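Local coordinates for protein short-chain type dehydrogenase/reductase (Mycobacterium ulcerans, PDB 3SVT) that probably catalyses an NAD(P)-dependent oxidation or reduction, as other short-chain dehydrogenases/reductases do, on a substrate that is not established, at residues T13-G18 with R80-V85; K47-V52 with I65-T70; T70-E75 with M128-H133. All coordinates share one frame; numbering follows the deposited sequence.

Contact 1 (T13-G18 with R80-V85); sequences TYLVTG and RAVDAV
Val85 and Leu15 bury the most surface here, Val85 slightly more, and Val85 packs between Thr13 and Leu15. Both methyls of Val85 are used. CG2 meets CG2 of Thr13 at 3.5 Å, methyl against methyl, and the two side chains lie alongside each other, pointing opposite ways. The same Val85 CG2 lies 4.0 Å from the backbone oxygen of Tyr14. The other methyl, CG1, is tucked over the backbone (chi1 66°) and comes within 4.3 Å of Leu15 CB.

In Leu15, CG stands anti to the backbone N (chi1 179°), which carries the branched end out from the strand to the helix. There CD2 reaches Val82 CG2 at 4.2 Å, and the two side chains meet nearly perpendicular. Val82 and Val85 are three residues apart, so Leu15 is touched from successive turns of the helix. Leu15 and both valines are buried.

The pair belongs to the Rossmann-type fold of the family. Strand 13-17 is an inner strand of the parallel sheet, hydrogen-bonded to strands 37-42 and 94-97. Helix 75-89 covers one of its faces and runs roughly antiparallel to it. The axes of strand 13-17 and helix segment 80-85 approach to 9.3 Å, at 154° between their directions. Helix 75-89 connects strand 64-69 to strand 94-97, a neighbour of strand 13-17 in the sheet.

Thr13 divides its work. The methyl faces Val85, while OG1 is hydrogen-bonded to His89 ND1, further along the same helix. The hydroxyl therefore has a polar partner although the residue is buried. Tyr14 directs its side chain away from the helix, where it packs on Phe9 and Ala36. Val85 also packs on Leu92 in the loop after the helix.

Contact 2 (K47-V52 with I65-T70); sequences KLAGAV and IRYEPT
Val52 and Leu48, one turn apart on the helix, are the two bumps that press on the strand, with Tyr67 between them. A chi1 of 80° folds the tyrosine back over its own main chain and turns the ring up against the helix. CB of Leu48 meets Tyr67 CD1 at 3.6 Å. From the other end, Val52 CG2 comes to 3.7 Å from Tyr67 CB. Both approach the ring obliquely. The helix backbone lies over one face: Ala49 N is over the centre of the Tyr67 ring, 4.3 Å above its plane.

Val52 CG2 also wedges between Tyr67 and Ile65, 3.9 Å from Ile65 CG1, while Ile65 CG2 fits against the backbone oxygen of Val52 at 3.6 Å. At the far end Leu48 CD1 fits against the backbone of Pro69, 3.7 Å from its CA. Arg66 and Glu68 point away from the helix, and Arg66 makes a cation-pi contact with Trp88. Helix 45-57 and strand 64-69 run antiparallel in these segments, as expected for the returning half of a beta-alpha-beta crossover in a Rossmann fold.

Contact 3 (T70-E75 with M128-H133); sequences TDITNE and MYVLKH
The loop between strand 64-69 and helix 75-89 meets the long helix 113-140 here, at a subunit interface. Glu75, the first residue of helix 75-89, lies across Tyr129. Its CB stands over the ring centre in a CH-pi contact, 3.7 Å from the centroid. CG is anti to the backbone N (chi1 -179°) and the chain is extended. The carboxylate stays layered above the Tyr129 ring plane but displaced past its rim, the two planes 4° apart. There OE2 of Glu75 accepts two bonds. NE2 of His133 donates to its anti lone pair at 2.7 Å, almost straight at 163°. NZ of Lys132 forms a salt bridge with the syn side, also 2.7 Å.

At the ring edge Ile72 O lies in plane, 3.3 Å from Tyr129 CD2. A water bridges Thr73 O and Tyr129 OH. Asp71 OD1 accepts from both Thr73 N, in an Asx turn, and Thr73 OG1.

Ser113 OG of the second subunit bonds to Glu75 OE1 and Lys132 NZ. From that subunit too, Val111 O bonds to Lys132 NZ, and Arg117 to Tyr129 OH. Two donors on Glu75 OE2, one a lysine, would be expected to keep the carboxylate ionised and fixed in position.

In the fold
From the N terminus, strand 13-17 comes first, and contact 1 later brings helix 75-89 back onto it. The long loop this closes holds contact 2 entirely, a local closure between helix 45-57 and strand 64-69. Thr70 ends contact 2 and begins contact 3, so these two follow in series. Contact 3 crosses contact 1, because 70-75 lies between 13-18 and 80-85 while 128-133 lies after both. The contacts also touch in space. Ala81 of contact 1 packs on Thr70, and Val82 packs on the backbone of His133. Together they tie strands 13-17 and 64-69 to helices 75-89 and 45-57, and the loop after strand 64-69 to helix 113-140.

Contact 1 (T13-G18 with R80-V85)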
# COMPACT_ATOMS: atom_id res chain seq x y z
N THR B 13 -9.13 18.97 -26.74
CA THR B 13 -8.35 18.07 -27.58
C THR B 13 -7.59 17.07 -26.73
O THR B 13 -6.98 17.44 -25.74
CB THR B 13 -7.37 18.83 -28.47
OG1 THR B 13 -8.08 19.86 -29.17
CG2 THR B 13 -6.70 17.88 -29.50
N TYR B 14 -7.65 15.80 -27.13
CA TYR B 14 -7.00 14.71 -26.40
C TYR B 14 -6.18 13.81 -27.31
O TYR B 14 -6.55 13.60 -28.46
CB TYR B 14 -8.04 13.86 -25.66
CG TYR B 14 -8.84 14.68 -24.70
CD1 TYR B 14 -8.41 14.90 -23.41
CD2 TYR B 14 -10.04 15.30 -25.12
CE1 TYR B 14 -9.16 15.71 -22.53
CE2 TYR B 14 -10.77 16.09 -24.26
CZ TYR B 14 -10.33 16.30 -22.97
OH TYR B 14 -11.08 17.10 -22.12
N LEU B 15 -5.09 13.27 -26.77
CA LEU B 15 -4.32 12.22 -27.41
C LEU B 15 -4.65 10.87 -26.75
O LEU B 15 -4.64 10.74 -25.52
CB LEU B 15 -2.82 12.51 -27.28
CG LEU B 15 -1.90 11.45 -27.89
CD1 LEU B 15 -1.96 11.56 -29.43
CD2 LEU B 15 -0.50 11.61 -27.34
N VAL B 16 -4.93 9.86 -27.56
CA VAL B 16 -5.17 8.50 -27.05
C VAL B 16 -4.25 7.48 -27.74
O VAL B 16 -4.32 7.29 -28.97
CB VAL B 16 -6.63 8.09 -27.19
CG1 VAL B 16 -6.83 6.67 -26.61
CG2 VAL B 16 -7.55 9.12 -26.46
N THR B 17 -3.39 6.85 -26.95
CA THR B 17 -2.44 5.86 -27.48
C THR B 17 -3.07 4.48 -27.37
O THR B 17 -3.87 4.21 -26.45
CB THR B 17 -1.07 5.88 -26.75
OG1 THR B 17 -1.19 5.23 -25.49
CG2 THR B 17 -0.54 7.35 -26.57
N GLY B 18 -2.75 3.62 -28.32
CA GLY B 18 -3.43 2.34 -28.48
C GLY B 18 -4.89 2.57 -28.85
O GLY B 18 -5.75 1.76 -28.51
N ARG B 80 6.62 13.65 -32.33
CA ARG B 80 5.99 14.22 -33.53
C ARG B 80 4.47 14.19 -33.41
O ARG B 80 3.80 15.15 -33.77
CB ARG B 80 6.37 13.44 -34.77
CG ARG B 80 7.71 13.79 -35.34
CD ARG B 80 7.78 13.33 -36.77
NE ARG B 80 9.08 12.79 -37.14
CZ ARG B 80 10.22 13.48 -37.19
NH1 ARG B 80 10.27 14.77 -36.85
NH2 ARG B 80 11.34 12.87 -37.57
N ALA B 81 3.96 13.08 -32.91
CA ALA B 81 2.55 12.89 -32.68
C ALA B 81 2.04 13.88 -31.66
O ALA B 81 0.94 14.40 -31.81
CB ALA B 81 2.30 11.46 -32.20
N VAL B 82 2.81 14.14 -30.62
CA VAL B 82 2.41 15.12 -29.63
C VAL B 82 2.40 16.54 -30.22
O VAL B 82 1.53 17.31 -29.91
CB VAL B 82 3.29 15.06 -28.38
CG1 VAL B 82 2.99 16.21 -27.47
CG2 VAL B 82 3.10 13.68 -27.64
N ASP B 83 3.38 16.88 -31.04
CA ASP B 83 3.39 18.18 -31.77
C ASP B 83 2.13 18.34 -32.60
O ASP B 83 1.48 19.37 -32.57
CB ASP B 83 4.57 18.28 -32.74
CG ASP B 83 5.92 18.26 -32.05
OD1 ASP B 83 6.00 18.59 -30.85
OD2 ASP B 83 6.93 17.94 -32.72
N ALA B 84 1.80 17.30 -33.34
CA ALA B 84 0.65 17.33 -34.25
C ALA B 84 -0.65 17.52 -33.51
O ALA B 84 -1.47 18.32 -33.89
CB ALA B 84 0.61 16.06 -35.05
N VAL B 85 -0.87 16.77 -32.43
CA VAL B 85 -2.13 16.92 -31.73
C VAL B 85 -2.27 18.30 -31.08
O VAL B 85 -3.35 18.84 -31.01
CB VAL B 85 -2.40 15.82 -30.73
CG1 VAL B 85 -1.41 15.85 -29.57
CG2 VAL B 85 -3.84 15.97 -30.22

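Contact 2 (K47-V52 with I65-T70)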
# COMPACT_ATOMS: atom_id res chain seq x y z
N LYS B 47 -5.69 -0.56 -38.78
CA LYS B 47 -6.63 -0.43 -37.65
C LYS B 47 -6.93 1.02 -37.33
O LYS B 47 -8.06 1.37 -37.05
CB LYS B 47 -6.10 -1.08 -36.39
CG LYS B 47 -6.18 -2.59 -36.34
CD LYS B 47 -5.70 -3.10 -34.97
CE LYS B 47 -5.18 -4.54 -35.02
NZ LYS B 47 -6.19 -5.55 -35.51
N LEU B 48 -5.89 1.84 -37.32
CA LEU B 48 -6.07 3.24 -36.98
C LEU B 48 -7.05 3.91 -37.95
O LEU B 48 -7.97 4.58 -37.51
CB LEU B 48 -4.72 3.98 -36.94
CG LEU B 48 -3.80 3.65 -35.74
CD1 LEU B 48 -2.48 4.38 -35.90
CD2 LEU B 48 -4.45 3.96 -34.38
N ALA B 49 -6.85 3.69 -39.25
CA ALA B 49 -7.73 4.25 -40.30
C ALA B 49 -9.15 3.74 -40.17
O ALA B 49 -10.12 4.52 -40.25
CB ALA B 49 -7.18 3.92 -41.71
N GLY B 50 -9.27 2.42 -39.98
CA GLY B 50 -10.56 1.78 -39.73
C GLY B 50 -11.29 2.41 -38.56
O GLY B 50 -12.44 2.84 -38.70
N ALA B 51 -10.61 2.47 -37.40
CA ALA B 51 -11.18 3.07 -36.21
C ALA B 51 -11.64 4.51 -36.46
O ALA B 51 -12.62 4.94 -35.88
CB ALA B 51 -10.17 3.04 -35.04
N VAL B 52 -10.92 5.27 -37.29
CA VAL B 52 -11.25 6.68 -37.54
C VAL B 52 -12.56 6.86 -38.31
O VAL B 52 -13.36 7.73 -37.98
CB VAL B 52 -10.10 7.40 -38.28
CG1 VAL B 52 -10.58 8.68 -38.97
CG2 VAL B 52 -8.92 7.69 -37.30
N ILE B 65 -11.96 13.46 -35.14
CA ILE B 65 -11.06 12.34 -34.96
C ILE B 65 -9.99 12.34 -36.04
O ILE B 65 -10.29 12.61 -37.22
CB ILE B 65 -11.83 11.00 -34.96
CG1 ILE B 65 -10.89 9.81 -34.73
CG2 ILE B 65 -12.56 10.79 -36.30
CD1 ILE B 65 -10.10 9.83 -33.43
N ARG B 66 -8.76 12.02 -35.63
CA ARG B 66 -7.56 11.95 -36.47
C ARG B 66 -6.71 10.77 -36.04
O ARG B 66 -6.85 10.29 -34.92
CB ARG B 66 -6.69 13.19 -36.29
CG ARG B 66 -7.24 14.45 -36.83
CD ARG B 66 -6.28 15.64 -36.57
NE ARG B 66 -4.97 15.47 -37.20
CZ ARG B 66 -4.08 16.44 -37.36
NH1 ARG B 66 -4.33 17.68 -36.95
NH2 ARG B 66 -2.92 16.17 -37.95
N TYR B 67 -5.79 10.35 -36.90
CA TYR B 67 -4.80 9.34 -36.52
C TYR B 67 -3.39 9.67 -37.02
O TYR B 67 -3.22 10.39 -37.99
CB TYR B 67 -5.22 7.96 -36.98
CG TYR B 67 -4.95 7.68 -38.44
CD1 TYR B 67 -3.88 6.86 -38.84
CD2 TYR B 67 -5.76 8.21 -39.43
CE1 TYR B 67 -3.65 6.58 -40.17
CE2 TYR B 67 -5.52 7.94 -40.77
CZ TYR B 67 -4.47 7.13 -41.13
OH TYR B 67 -4.24 6.87 -42.45
N GLU B 68 -2.38 9.17 -36.30
CA GLU B 68 -0.99 9.17 -36.73
C GLU B 68 -0.39 7.82 -36.34
O GLU B 68 -0.36 7.48 -35.17
CB GLU B 68 -0.18 10.28 -36.04
CG GLU B 68 -0.62 11.72 -36.32
CD GLU B 68 -0.31 12.22 -37.72
OE1 GLU B 68 0.03 11.39 -38.60
OE2 GLU B 68 -0.42 13.45 -37.95
N PRO B 69 0.06 7.02 -37.32
CA PRO B 69 0.80 5.80 -36.97
C PRO B 69 2.07 6.16 -36.20
O PRO B 69 2.77 7.10 -36.59
CB PRO B 69 1.15 5.17 -38.32
CG PRO B 69 0.41 5.94 -39.34
CD PRO B 69 0.03 7.26 -38.78
N THR B 70 2.33 5.46 -35.10
CA THR B 70 3.37 5.82 -34.15
C THR B 70 3.84 4.54 -33.45
O THR B 70 3.03 3.81 -32.88
CB THR B 70 2.82 6.76 -33.07
OG1 THR B 70 2.37 7.99 -33.65
CG2 THR B 70 3.86 7.05 -32.00

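Contact 3 (T70-E75 with M128-H133)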
# COMPACT_ATOMS: atom_id res chain seq x y z
N THR B 70 2.33 5.46 -35.10
CA THR B 70 3.37 5.82 -34.15
C THR B 70 3.84 4.54 -33.45
O THR B 70 3.03 3.81 -32.88
CB THR B 70 2.82 6.76 -33.07
OG1 THR B 70 2.37 7.99 -33.65
CG2 THR B 70 3.86 7.05 -32.00
N ASP B 71 5.14 4.26 -33.51
CA ASP B 71 5.72 3.21 -32.70
C ASP B 71 6.30 3.90 -31.48
O ASP B 71 7.36 4.53 -31.54
CB ASP B 71 6.80 2.44 -33.46
CG ASP B 71 7.54 1.43 -32.57
OD1 ASP B 71 7.45 1.49 -31.33
OD2 ASP B 71 8.24 0.57 -33.11
N ILE B 72 5.61 3.75 -30.35
CA ILE B 72 5.94 4.50 -29.14
C ILE B 72 7.26 4.06 -28.50
O ILE B 72 7.67 4.68 -27.54
CB ILE B 72 4.81 4.44 -28.03
CG1 ILE B 72 4.62 3.02 -27.51
CG2 ILE B 72 3.47 5.00 -28.52
CD1 ILE B 72 4.04 3.00 -26.09
N THR B 73 7.91 3.01 -29.01
CA THR B 73 9.28 2.68 -28.59
C THR B 73 10.33 3.57 -29.27
O THR B 73 11.51 3.55 -28.90
CB THR B 73 9.64 1.17 -28.78
OG1 THR B 73 9.72 0.83 -30.18
CG2 THR B 73 8.60 0.28 -28.08
N ASN B 74 9.90 4.39 -30.22
CA ASN B 74 10.76 5.39 -30.84
C ASN B 74 10.31 6.77 -30.38
O ASN B 74 9.21 7.20 -30.70
CB ASN B 74 10.69 5.30 -32.38
CG ASN B 74 11.17 3.96 -32.92
OD1 ASN B 74 11.94 3.23 -32.27
ND2 ASN B 74 10.72 3.63 -34.14
N GLU B 75 11.14 7.46 -29.62
CA GLU B 75 10.74 8.72 -28.98
C GLU B 75 10.45 9.83 -29.99
O GLU B 75 9.60 10.69 -29.76
CB GLU B 75 11.83 9.20 -28.01
CG GLU B 75 11.50 10.50 -27.27
CD GLU B 75 12.58 10.95 -26.29
OE1 GLU B 75 13.67 10.32 -26.22
OE2 GLU B 75 12.33 11.96 -25.61
N MET B 128 7.21 6.64 -20.71
CA MET B 128 8.01 7.80 -20.38
C MET B 128 8.03 8.79 -21.53
O MET B 128 7.83 10.00 -21.33
CB MET B 128 9.42 7.38 -20.02
CG MET B 128 10.25 8.50 -19.55
SD MET B 128 11.04 9.57 -20.81
CE MET B 128 12.53 8.66 -21.17
N TYR B 129 8.23 8.30 -22.75
CA TYR B 129 8.25 9.21 -23.90
C TYR B 129 6.91 9.95 -24.05
O TYR B 129 6.89 11.18 -24.25
CB TYR B 129 8.62 8.53 -25.21
CG TYR B 129 9.86 7.68 -25.19
CD1 TYR B 129 10.95 8.01 -24.41
CD2 TYR B 129 9.94 6.54 -25.96
CE1 TYR B 129 12.08 7.22 -24.41
CE2 TYR B 129 11.05 5.76 -25.95
CZ TYR B 129 12.11 6.10 -25.18
OH TYR B 129 13.24 5.29 -25.18
N VAL B 130 5.81 9.21 -23.95
CA VAL B 130 4.50 9.82 -24.07
C VAL B 130 4.28 10.89 -23.00
O VAL B 130 3.82 11.99 -23.31
CB VAL B 130 3.37 8.76 -24.03
CG1 VAL B 130 2.01 9.43 -23.93
CG2 VAL B 130 3.43 7.90 -25.32
N LEU B 131 4.64 10.58 -21.76
CA LEU B 131 4.44 11.51 -20.65
C LEU B 131 5.36 12.74 -20.75
O LEU B 131 4.90 13.87 -20.56
CB LEU B 131 4.64 10.78 -19.34
CG LEU B 131 4.47 11.56 -18.01
CD1 LEU B 131 3.01 11.82 -17.60
CD2 LEU B 131 5.15 10.82 -16.93
N LYS B 132 6.65 12.51 -21.03
CA LYS B 132 7.63 13.57 -21.18
C LYS B 132 7.12 14.64 -22.12
O LYS B 132 7.05 15.81 -21.77
CB LYS B 132 8.93 12.98 -21.73
CG LYS B 132 10.13 13.94 -21.92
CD LYS B 132 11.34 13.16 -22.37
CE LYS B 132 12.49 14.02 -22.88
NZ LYS B 132 13.58 13.15 -23.47
N HIS B 133 6.74 14.23 -23.33
CA HIS B 133 6.41 15.19 -24.37
C HIS B 133 5.00 15.75 -24.23
O HIS B 133 4.78 16.95 -24.48
CB HIS B 133 6.69 14.58 -25.75
CG HIS B 133 8.14 14.35 -26.00
ND1 HIS B 133 8.99 15.35 -26.41
CD2 HIS B 133 8.92 13.24 -25.83
CE1 HIS B 133 10.22 14.88 -26.52
NE2 HIS B 133 10.21 13.60 -26.17
O HOH W 1 12.98 3.01 -26.58